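Local coordinates for suppressor of fused family protein (Neisseria gonorrhoeae, PDB 3K5J) that is of unknown function but resembles the N-terminal domain of human Suppressor of fused, which suggests a role in protein binding, at residues A[24-29]-A[36-41]; A[122-127]-A[137-142]; A[75-80]-A[107-112]. All blocks are in the same frame, centred on the assembly; numbering follows the deposited sequence.

Contact 1: A[24-29]-A[36-41]; sequences FTWTLG and PDFQVF
Phe-24 meets Val-40 where strand 21-24 ends against strand 39-43, as an antiparallel hydrogen-bonded pair. Phe-24 N donates to Val-40 O at 2.9 Å. The return bond, from Val-40 N to Phe-24 O, is weak at 3.4 Å. That carbonyl has a second donor: Gln-39 NE2 reaches Phe-24 O at 3.1 Å, fairly straight (158° at the hydrogen) but from above the carbonyl plane, while the oxygen lies in the plane of the glutamine amide. The first torsion of Gln-39 (chi1 -67°) lays its chain next to Thr-25, and Thr-25 CG2 lies against the amide nitrogen. At Trp-26 the two chains have separated enough to admit water. One molecule accepts from Trp-26 N and donates to Phe-38 O at 2.7 Å, in place of a direct strand bond. The indole lies alongside the Phe-38 ring, both side chains pointing the same way with planes 35° apart, and Trp-26 CZ3 comes within 3.6 Å of Phe-38 CD2. The in-plane rim of the indole also receives Val-40 CG2, 3.8 Å from Trp-26 CH2. Beyond these residues, Ile-31 of the short helix 30-34 touches the side chains of both Trp-26 and Phe-38, and Ala-83 of helix 77-91 packs on Trp-26. The edge of the sheet thus passes from direct backbone bonding to water-mediated bonding within two residues; the glutamine amide reinforces the last strand pair, and beyond it the packing of Trp-26 on Phe-38 and the water bridge probably help hold the chains as they diverge.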
loop_
_atom_site.group_PDB
_atom_site.type_symbol
_atom_site.label_atom_id
_atom_site.label_comp_id
_atom_site.label_asym_id
_atom_site.label_seq_id
_atom_site.Cartn_x
_atom_site.Cartn_y
_atom_site.Cartn_z
ATOM N N PHE A 24 11.025 1.154 10.704
ATOM C CA PHE A 24 11.023 -0.210 11.253
ATOM C C PHE A 24 11.968 -1.073 10.440
ATOM O O PHE A 24 12.159 -0.877 9.220
ATOM C CB PHE A 24 9.636 -0.804 11.196
ATOM C CG PHE A 24 8.633 -0.034 12.009
ATOM C CD1 PHE A 24 8.513 -0.297 13.366
ATOM C CD2 PHE A 24 7.872 0.945 11.471
ATOM C CE1 PHE A 24 7.597 0.392 14.128
ATOM C CE2 PHE A 24 6.944 1.647 12.266
ATOM C CZ PHE A 24 6.842 1.374 13.563
ATOM N N THR A 25 12.578 -2.032 11.127
ATOM C CA THR A 25 13.514 -2.978 10.559
ATOM C C THR A 25 13.281 -4.388 11.104
ATOM O O THR A 25 12.515 -4.578 12.059
ATOM C CB THR A 25 14.989 -2.567 10.899
ATOM O OG1 THR A 25 15.167 -2.675 12.304
ATOM C CG2 THR A 25 15.363 -1.149 10.427
ATOM N N TRP A 26 13.925 -5.368 10.473
ATOM C CA TRP A 26 13.891 -6.766 10.930
ATOM C C TRP A 26 15.300 -7.272 11.199
ATOM O O TRP A 26 16.234 -7.015 10.438
ATOM C CB TRP A 26 13.250 -7.685 9.900
ATOM C CG TRP A 26 11.762 -7.543 9.806
ATOM C CD1 TRP A 26 10.842 -8.419 10.312
ATOM C CD2 TRP A 26 10.992 -6.513 9.129
ATOM N NE1 TRP A 26 9.563 -7.983 10.018
ATOM C CE2 TRP A 26 9.627 -6.812 9.315
ATOM C CE3 TRP A 26 11.318 -5.351 8.425
ATOM C CZ2 TRP A 26 8.611 -6.030 8.773
ATOM C CZ3 TRP A 26 10.300 -4.557 7.935
ATOM C CH2 TRP A 26 8.957 -4.895 8.148
ATOM N N THR A 27 15.448 -8.014 12.282
ATOM C CA THR A 27 16.676 -8.764 12.544
ATOM C C THR A 27 16.418 -10.286 12.511
ATOM O O THR A 27 17.351 -11.056 12.525
ATOM C CB THR A 27 17.338 -8.339 13.868
ATOM O OG1 THR A 27 16.430 -8.573 14.949
ATOM C CG2 THR A 27 17.768 -6.871 13.858
ATOM N N LEU A 28 15.155 -10.680 12.379
ATOM C CA LEU A 28 14.710 -12.027 12.278
ATOM C C LEU A 28 13.512 -12.046 11.364
ATOM O O LEU A 28 12.697 -11.131 11.429
ATOM C CB LEU A 28 14.219 -12.433 13.684
ATOM C CG LEU A 28 14.001 -13.856 14.063
ATOM C CD1 LEU A 28 15.370 -14.507 14.195
ATOM C CD2 LEU A 28 13.240 -13.812 15.372
ATOM N N GLY A 29 13.364 -13.077 10.564
ATOM C CA GLY A 29 12.164 -13.169 9.687
ATOM C C GLY A 29 12.489 -13.330 8.212
ATOM O O GLY A 29 13.677 -13.342 7.815
ATOM N N PRO A 36 17.146 -8.340 2.257
ATOM C CA PRO A 36 17.918 -7.739 3.317
ATOM C C PRO A 36 17.755 -6.211 3.366
ATOM O O PRO A 36 17.707 -5.560 2.328
ATOM C CB PRO A 36 19.338 -8.144 2.989
ATOM C CG PRO A 36 19.210 -9.386 2.181
ATOM C CD PRO A 36 17.974 -9.237 1.419
ATOM N N ASP A 37 17.676 -5.694 4.579
ATOM C CA ASP A 37 17.562 -4.256 4.871
ATOM C C ASP A 37 16.192 -3.643 4.572
ATOM O O ASP A 37 16.016 -2.442 4.768
ATOM C CB ASP A 37 18.631 -3.393 4.187
ATOM C CG ASP A 37 20.009 -3.874 4.458
ATOM O OD1 ASP A 37 20.318 -4.098 5.641
ATOM O OD2 ASP A 37 20.792 -4.037 3.455
ATOM N N PHE A 38 15.213 -4.458 4.201
ATOM C CA PHE A 38 13.869 -3.936 3.953
ATOM C C PHE A 38 13.363 -3.186 5.165
ATOM O O PHE A 38 13.513 -3.624 6.313
ATOM C CB PHE A 38 12.902 -5.091 3.639
ATOM C CG PHE A 38 11.474 -4.659 3.415
ATOM C CD1 PHE A 38 11.083 -4.062 2.231
ATOM C CD2 PHE A 38 10.515 -4.926 4.380
ATOM C CE1 PHE A 38 9.795 -3.683 2.031
ATOM C CE2 PHE A 38 9.196 -4.588 4.158
ATOM C CZ PHE A 38 8.835 -3.941 2.990
ATOM N N GLN A 39 12.707 -2.049 4.912
ATOM C CA GLN A 39 12.078 -1.270 5.965
ATOM C C GLN A 39 10.608 -0.981 5.661
ATOM O O GLN A 39 10.149 -1.068 4.529
ATOM C CB GLN A 39 12.760 0.085 6.206
ATOM C CG GLN A 39 14.157 -0.029 6.762
ATOM C CD GLN A 39 14.647 1.234 7.437
ATOM O OE1 GLN A 39 15.467 1.956 6.889
ATOM N NE2 GLN A 39 14.068 1.544 8.609
ATOM N N VAL A 40 9.880 -0.623 6.718
ATOM C CA VAL A 40 8.589 0.058 6.580
ATOM C C VAL A 40 8.738 1.391 7.303
ATOM O O VAL A 40 9.306 1.451 8.402
ATOM C CB VAL A 40 7.418 -0.779 7.164
ATOM C CG1 VAL A 40 6.106 0.024 7.292
ATOM C CG2 VAL A 40 7.233 -2.033 6.267
ATOM N N PHE A 41 8.221 2.430 6.694
ATOM C CA PHE A 41 8.134 3.766 7.310
ATOM C C PHE A 41 6.690 4.078 7.638
ATOM O O PHE A 41 5.808 3.776 6.857
ATOM C CB PHE A 41 8.705 4.850 6.383
ATOM C CG PHE A 41 10.189 4.720 6.177
ATOM C CD1 PHE A 41 11.055 4.970 7.231
ATOM C CD2 PHE A 41 10.726 4.339 4.941
ATOM C CE1 PHE A 41 12.429 4.837 7.048
ATOM C CE2 PHE A 41 12.109 4.223 4.758
ATOM C CZ PHE A 41 12.960 4.443 5.798
HETATM O O HOH W 1 15.282 -4.899 7.957
HETATM O O HOH W 2 17.105 -7.082 7.061
#

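Contact 2: A[122-127]-A[137-142]; sequences PYPYGQ and FFWLLP
Phe-137 turns its carbonyl, rather than its ring, toward the loop 122-127: the Pro-122 ring covers Phe-137 O, with Pro-122 CG and CD each 3.5 Å from that oxygen. The contact buries this oxygen, and it has no polar partner in the model. The Phe-137 ring leads away from the loop and stacks with His-11. Two residues on, Trp-139 does most of the touching. This strand, 135-143, lies between strands 65-71 and 116-120 in the mixed sheet, and the loop leaves strand 116-120 to fold back over it before helix 127-130 begins. Pro-122 O accepts from both Tyr-125 N and Gly-126 N, which holds the loop in a tight bend. Swung away from the backbone nitrogen by a chi1 of 179°, the Trp-139 indole stands between Pro-124 and Leu-141, two residues further along the same strand. Pro-124 CD sits over one face in a CH-pi contact, 3.8 Å from the centroid of the six-membered ring and 20° off its normal; Leu-141 CB lies over the opposite face. Tyr-123 crosses the indole at about a right angle, and Trp-139 CZ3 meets the edge of the tyrosine ring 4.1 Å from Tyr-123 CD2. Tyr-170 also meets the indole, edge-to-face.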
loop_
_atom_site.group_PDB
_atom_site.type_symbol
_atom_site.label_atom_id
_atom_site.label_comp_id
_atom_site.label_asym_id
_atom_site.label_seq_id
_atom_site.Cartn_x
_atom_site.Cartn_y
_atom_site.Cartn_z
ATOM N N PRO A 122 -1.231 6.933 -6.808
ATOM C CA PRO A 122 -1.412 7.481 -5.432
ATOM C C PRO A 122 -2.326 8.714 -5.461
ATOM O O PRO A 122 -1.911 9.825 -5.134
ATOM C CB PRO A 122 0.031 7.793 -5.015
ATOM C CG PRO A 122 0.709 8.155 -6.300
ATOM C CD PRO A 122 0.148 7.148 -7.291
ATOM N N TYR A 123 -3.580 8.501 -5.824
ATOM C CA TYR A 123 -4.527 9.593 -6.031
ATOM C C TYR A 123 -4.677 10.572 -4.860
ATOM O O TYR A 123 -4.826 11.768 -5.090
ATOM C CB TYR A 123 -5.891 9.037 -6.445
ATOM C CG TYR A 123 -5.875 8.273 -7.751
ATOM C CD1 TYR A 123 -5.512 8.893 -8.927
ATOM C CD2 TYR A 123 -6.159 6.914 -7.802
ATOM C CE1 TYR A 123 -5.507 8.193 -10.123
ATOM C CE2 TYR A 123 -6.161 6.208 -8.985
ATOM C CZ TYR A 123 -5.810 6.833 -10.156
ATOM O OH TYR A 123 -5.789 6.100 -11.311
ATOM N N PRO A 124 -4.589 10.096 -3.586
ATOM C CA PRO A 124 -4.741 11.069 -2.480
ATOM C C PRO A 124 -3.634 12.101 -2.362
ATOM O O PRO A 124 -3.821 13.165 -1.747
ATOM C CB PRO A 124 -4.791 10.173 -1.228
ATOM C CG PRO A 124 -5.332 8.869 -1.762
ATOM C CD PRO A 124 -4.666 8.710 -3.081
ATOM N N TYR A 125 -2.479 11.781 -2.961
ATOM C CA TYR A 125 -1.249 12.511 -2.756
ATOM C C TYR A 125 -0.620 13.163 -3.992
ATOM O O TYR A 125 0.001 14.227 -3.887
ATOM C CB TYR A 125 -0.252 11.607 -2.035
ATOM C CG TYR A 125 -0.785 11.091 -0.728
ATOM C CD1 TYR A 125 -1.278 11.980 0.218
ATOM C CD2 TYR A 125 -0.818 9.742 -0.437
ATOM C CE1 TYR A 125 -1.816 11.536 1.419
ATOM C CE2 TYR A 125 -1.335 9.281 0.765
ATOM C CZ TYR A 125 -1.802 10.169 1.710
ATOM O OH TYR A 125 -2.343 9.654 2.890
ATOM N N GLY A 126 -0.791 12.527 -5.144
ATOM C CA GLY A 126 -0.313 13.115 -6.399
ATOM C C GLY A 126 1.135 12.817 -6.765
ATOM O O GLY A 126 1.836 12.032 -6.113
ATOM N N GLN A 127 1.586 13.484 -7.825
ATOM C CA GLN A 127 2.818 13.173 -8.465
ATOM C C GLN A 127 4.040 13.430 -7.604
ATOM O O GLN A 127 5.056 12.748 -7.766
ATOM C CB GLN A 127 2.953 13.965 -9.756
ATOM C CG GLN A 127 4.108 13.484 -10.650
ATOM C CD GLN A 127 4.254 14.352 -11.849
ATOM O OE1 GLN A 127 4.701 15.501 -11.742
ATOM N NE2 GLN A 127 3.835 13.837 -13.000
ATOM N N PHE A 137 5.821 5.211 -6.267
ATOM C CA PHE A 137 5.103 4.855 -5.034
ATOM C C PHE A 137 3.642 4.625 -5.362
ATOM O O PHE A 137 2.923 5.554 -5.759
ATOM C CB PHE A 137 5.255 5.968 -3.995
ATOM C CG PHE A 137 6.655 5.994 -3.416
ATOM C CD1 PHE A 137 7.716 6.556 -4.116
ATOM C CD2 PHE A 137 6.899 5.424 -2.187
ATOM C CE1 PHE A 137 8.993 6.449 -3.653
ATOM C CE2 PHE A 137 8.199 5.353 -1.692
ATOM C CZ PHE A 137 9.234 5.892 -2.420
ATOM N N PHE A 138 3.237 3.373 -5.248
ATOM C CA PHE A 138 1.880 2.947 -5.556
ATOM C C PHE A 138 1.065 2.699 -4.293
ATOM O O PHE A 138 1.573 2.247 -3.274
ATOM C CB PHE A 138 1.863 1.667 -6.447
ATOM C CG PHE A 138 2.461 1.833 -7.814
ATOM C CD1 PHE A 138 2.562 3.059 -8.435
ATOM C CD2 PHE A 138 2.996 0.737 -8.442
ATOM C CE1 PHE A 138 3.091 3.144 -9.706
ATOM C CE2 PHE A 138 3.570 0.840 -9.714
ATOM C CZ PHE A 138 3.613 2.061 -10.317
ATOM N N TRP A 139 -0.235 2.954 -4.414
ATOM C CA TRP A 139 -1.209 2.846 -3.330
ATOM C C TRP A 139 -1.873 1.480 -3.317
ATOM O O TRP A 139 -2.398 1.005 -4.329
ATOM C CB TRP A 139 -2.253 3.930 -3.559
ATOM C CG TRP A 139 -3.352 4.025 -2.611
ATOM C CD1 TRP A 139 -3.342 3.676 -1.305
ATOM C CD2 TRP A 139 -4.610 4.649 -2.849
ATOM N NE1 TRP A 139 -4.529 4.007 -0.705
ATOM C CE2 TRP A 139 -5.328 4.612 -1.635
ATOM C CE3 TRP A 139 -5.218 5.217 -3.964
ATOM C CZ2 TRP A 139 -6.600 5.155 -1.508
ATOM C CZ3 TRP A 139 -6.485 5.734 -3.849
ATOM C CH2 TRP A 139 -7.156 5.705 -2.636
ATOM N N LEU A 140 -1.798 0.815 -2.174
ATOM C CA LEU A 140 -2.548 -0.405 -1.907
ATOM C C LEU A 140 -3.962 -0.021 -1.394
ATOM O O LEU A 140 -4.154 0.227 -0.208
ATOM C CB LEU A 140 -1.792 -1.250 -0.896
ATOM C CG LEU A 140 -0.456 -1.829 -1.349
ATOM C CD1 LEU A 140 0.305 -2.462 -0.214
ATOM C CD2 LEU A 140 -0.623 -2.762 -2.530
ATOM N N LEU A 141 -4.914 0.024 -2.315
ATOM C CA LEU A 141 -6.268 0.471 -2.022
ATOM C C LEU A 141 -7.120 -0.752 -1.629
ATOM O O LEU A 141 -7.280 -1.665 -2.446
ATOM C CB LEU A 141 -6.855 1.124 -3.277
ATOM C CG LEU A 141 -8.364 1.375 -3.302
ATOM C CD1 LEU A 141 -8.782 2.229 -2.099
ATOM C CD2 LEU A 141 -8.753 2.016 -4.640
ATOM N N PRO A 142 -7.658 -0.807 -0.395
ATOM C CA PRO A 142 -8.511 -1.971 -0.074
ATOM C C PRO A 142 -9.777 -2.018 -0.909
ATOM O O PRO A 142 -10.431 -0.985 -1.112
ATOM C CB PRO A 142 -8.843 -1.780 1.412
ATOM C CG PRO A 142 -7.931 -0.722 1.910
ATOM C CD PRO A 142 -7.528 0.121 0.733
#

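Contact 3: A[75-80]-A[107-112]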
loop_
_atom_site.group_PDB
_atom_site.type_symbol
_atom_site.label_atom_id
_atom_site.label_comp_id
_atom_site.label_asym_id
_atom_site.label_seq_id
_atom_site.Cartn_x
_atom_site.Cartn_y
_atom_site.Cartn_z
ATOM N N THR A 75 -1.678 0.502 13.545
ATOM C CA THR A 75 -1.695 -0.934 13.739
ATOM C C THR A 75 -0.473 -1.589 13.101
ATOM O O THR A 75 -0.177 -1.327 11.946
ATOM C CB THR A 75 -2.954 -1.610 13.196
ATOM O OG1 THR A 75 -2.797 -3.019 13.322
ATOM C CG2 THR A 75 -3.301 -1.226 11.784
ATOM N N PRO A 76 0.180 -2.505 13.819
ATOM C CA PRO A 76 1.288 -3.233 13.246
ATOM C C PRO A 76 0.859 -4.232 12.173
ATOM O O PRO A 76 1.709 -4.804 11.464
ATOM C CB PRO A 76 1.903 -3.938 14.460
ATOM C CG PRO A 76 0.797 -4.119 15.338
ATOM C CD PRO A 76 -0.015 -2.873 15.224
ATOM N N GLU A 77 -0.435 -4.423 11.986
ATOM C CA GLU A 77 -0.908 -5.257 10.898
ATOM C C GLU A 77 -0.275 -4.849 9.559
ATOM O O GLU A 77 0.028 -5.699 8.710
ATOM C CB GLU A 77 -2.438 -5.212 10.814
ATOM C CG GLU A 77 -3.122 -5.934 11.986
ATOM C CD GLU A 77 -4.596 -5.561 12.117
ATOM O OE1 GLU A 77 -4.878 -4.365 12.378
ATOM O OE2 GLU A 77 -5.443 -6.472 11.956
ATOM N N HIS A 78 -0.115 -3.553 9.368
ATOM C CA HIS A 78 0.405 -3.091 8.087
ATOM C C HIS A 78 1.893 -3.356 7.895
ATOM O O HIS A 78 2.362 -3.540 6.759
ATOM C CB HIS A 78 0.064 -1.617 7.878
ATOM C CG HIS A 78 -1.407 -1.356 7.963
ATOM N ND1 HIS A 78 -2.335 -2.150 7.316
ATOM C CD2 HIS A 78 -2.110 -0.419 8.645
ATOM C CE1 HIS A 78 -3.543 -1.677 7.589
ATOM N NE2 HIS A 78 -3.438 -0.639 8.401
ATOM N N ILE A 79 2.635 -3.365 8.999
ATOM C CA ILE A 79 4.030 -3.712 8.970
ATOM C C ILE A 79 4.168 -5.190 8.545
ATOM O O ILE A 79 4.973 -5.534 7.663
ATOM C CB ILE A 79 4.725 -3.471 10.343
ATOM C CG1 ILE A 79 4.573 -2.003 10.753
ATOM C CG2 ILE A 79 6.172 -3.830 10.268
ATOM C CD1 ILE A 79 4.977 -1.729 12.205
ATOM N N GLU A 80 3.320 -6.034 9.145
ATOM C CA GLU A 80 3.310 -7.463 8.872
ATOM C C GLU A 80 2.928 -7.722 7.397
ATOM O O GLU A 80 3.553 -8.521 6.676
ATOM C CB GLU A 80 2.294 -8.146 9.821
ATOM C CG GLU A 80 2.582 -8.024 11.327
ATOM C CD GLU A 80 1.347 -8.098 12.254
ATOM O OE1 GLU A 80 0.190 -8.379 11.787
ATOM O OE2 GLU A 80 1.558 -7.834 13.489
ATOM N N PRO A 107 -8.084 -10.294 6.377
ATOM C CA PRO A 107 -8.526 -8.919 6.296
ATOM C C PRO A 107 -7.381 -7.936 6.462
ATOM O O PRO A 107 -6.475 -8.155 7.278
ATOM C CB PRO A 107 -9.521 -8.803 7.429
ATOM C CG PRO A 107 -10.010 -10.213 7.610
ATOM C CD PRO A 107 -8.799 -11.044 7.427
ATOM N N TRP A 108 -7.447 -6.817 5.757
ATOM C CA TRP A 108 -6.328 -5.852 5.824
ATOM C C TRP A 108 -6.125 -5.308 7.238
ATOM O O TRP A 108 -5.006 -5.050 7.636
ATOM C CB TRP A 108 -6.504 -4.723 4.803
ATOM C CG TRP A 108 -7.575 -3.734 5.049
ATOM C CD1 TRP A 108 -8.931 -3.964 5.125
ATOM C CD2 TRP A 108 -7.412 -2.305 5.194
ATOM N NE1 TRP A 108 -9.600 -2.776 5.309
ATOM C CE2 TRP A 108 -8.696 -1.744 5.348
ATOM C CE3 TRP A 108 -6.302 -1.440 5.176
ATOM C CZ2 TRP A 108 -8.885 -0.363 5.526
ATOM C CZ3 TRP A 108 -6.491 -0.098 5.318
ATOM C CH2 TRP A 108 -7.768 0.441 5.542
ATOM N N VAL A 109 -7.250 -5.081 7.940
ATOM C CA VAL A 109 -7.262 -4.878 9.383
ATOM C C VAL A 109 -8.364 -5.817 9.935
ATOM O O VAL A 109 -9.376 -6.078 9.254
ATOM C CB VAL A 109 -7.469 -3.429 9.787
ATOM C CG1 VAL A 109 -6.355 -2.527 9.274
ATOM C CG2 VAL A 109 -8.790 -2.866 9.312
ATOM N N GLU A 110 -8.152 -6.295 11.168
ATOM C CA GLU A 110 -8.951 -7.391 11.772
ATOM C C GLU A 110 -10.443 -7.276 11.549
ATOM O O GLU A 110 -11.078 -8.271 11.179
ATOM C CB GLU A 110 -8.707 -7.502 13.311
ATOM C CG GLU A 110 -9.428 -8.724 14.012
ATOM C CD GLU A 110 -9.493 -8.589 15.537
ATOM O OE1 GLU A 110 -9.006 -7.574 16.105
ATOM O OE2 GLU A 110 -10.054 -9.505 16.181
ATOM N N GLN A 111 -11.013 -6.125 11.812
ATOM C CA GLN A 111 -12.487 -6.041 11.794
ATOM C C GLN A 111 -13.111 -5.778 10.437
ATOM O O GLN A 111 -14.313 -5.769 10.286
ATOM C CB GLN A 111 -12.986 -5.031 12.826
ATOM C CG GLN A 111 -12.715 -5.473 14.271
ATOM C CD GLN A 111 -13.609 -6.639 14.670
ATOM O OE1 GLN A 111 -14.831 -6.572 14.528
ATOM N NE2 GLN A 111 -13.005 -7.720 15.131
ATOM N N SER A 112 -12.291 -5.552 9.433
ATOM C CA SER A 112 -12.791 -5.371 8.065
ATOM C C SER A 112 -13.040 -6.724 7.415
ATOM O O SER A 112 -12.434 -7.736 7.798
ATOM C CB SER A 112 -11.750 -4.604 7.225
ATOM O OG SER A 112 -12.235 -4.174 5.965
HETATM O O HOH W 3 -2.689 -4.694 6.109
#
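Glu-77, in the first turn of helix 77-91, joins that helix to a type I beta turn running from Val-109 to Ser-112. Its carboxylate is held by one bond on each oxygen. Glu-110 N, within the turn, donates to Glu-77 OE2 at 2.8 Å, arriving on the syn side but bent, at 131° about the hydrogen. The other oxygen, Glu-77 OE1, accepts from Thr-75 OG1 at 2.7 Å on the anti side. Thr-75 OG1 in turn takes the backbone N-H of Glu-77 in a capping bond, so one hydroxyl both caps the helix start and steadies the carboxylate that reaches the turn. The extended glutamate chain crosses Val-109 at about a right angle. Glu-77 OE2 and Glu-110 OE1 stay 5.6 Å apart, and the two donors and the helix start probably help keep Glu-77 ionised despite the nearby like charge.

His-78 packs through the CE1 corner of its ring, while both ring nitrogens have polar partners. A chi1 of -57° carries the imidazole to the loop, where His-78 CE1 lies 3.4 Å from Val-109 CG1. His-78 CE1 also meets Trp-108 CE3 at 3.7 Å, the imidazole and the six-membered ring being inclined at 32°. Ser-71 OG is hydrogen-bonded to His-78 NE2, which helps fix the rotation of the ring. A water in the ring plane lies 2.8 Å from His-78 ND1 and donates to Trp-108 O.

Overall arrangement
Along the chain contact 1 comes first, then contact 3, then contact 2. Contacts 1 and 2 both reach the mixed sheet, with centres 22 Å apart and no touch between them: contact 1 lies at the pairing of strands 21-24 and 39-43, contact 2 on strand 135-143. Contact 3 lies about 18 Å from each, centre to centre, and touches both. Ile-79 of helix 77-91 packs on Phe-24, Trp-26 and Val-40 of contact 1, while Trp-108 packs on Pro-142 at the end of the 137-142 segment. Helix 77-91 and the 107-112 loop therefore link separate parts of one sheet in this Sufu-like fold.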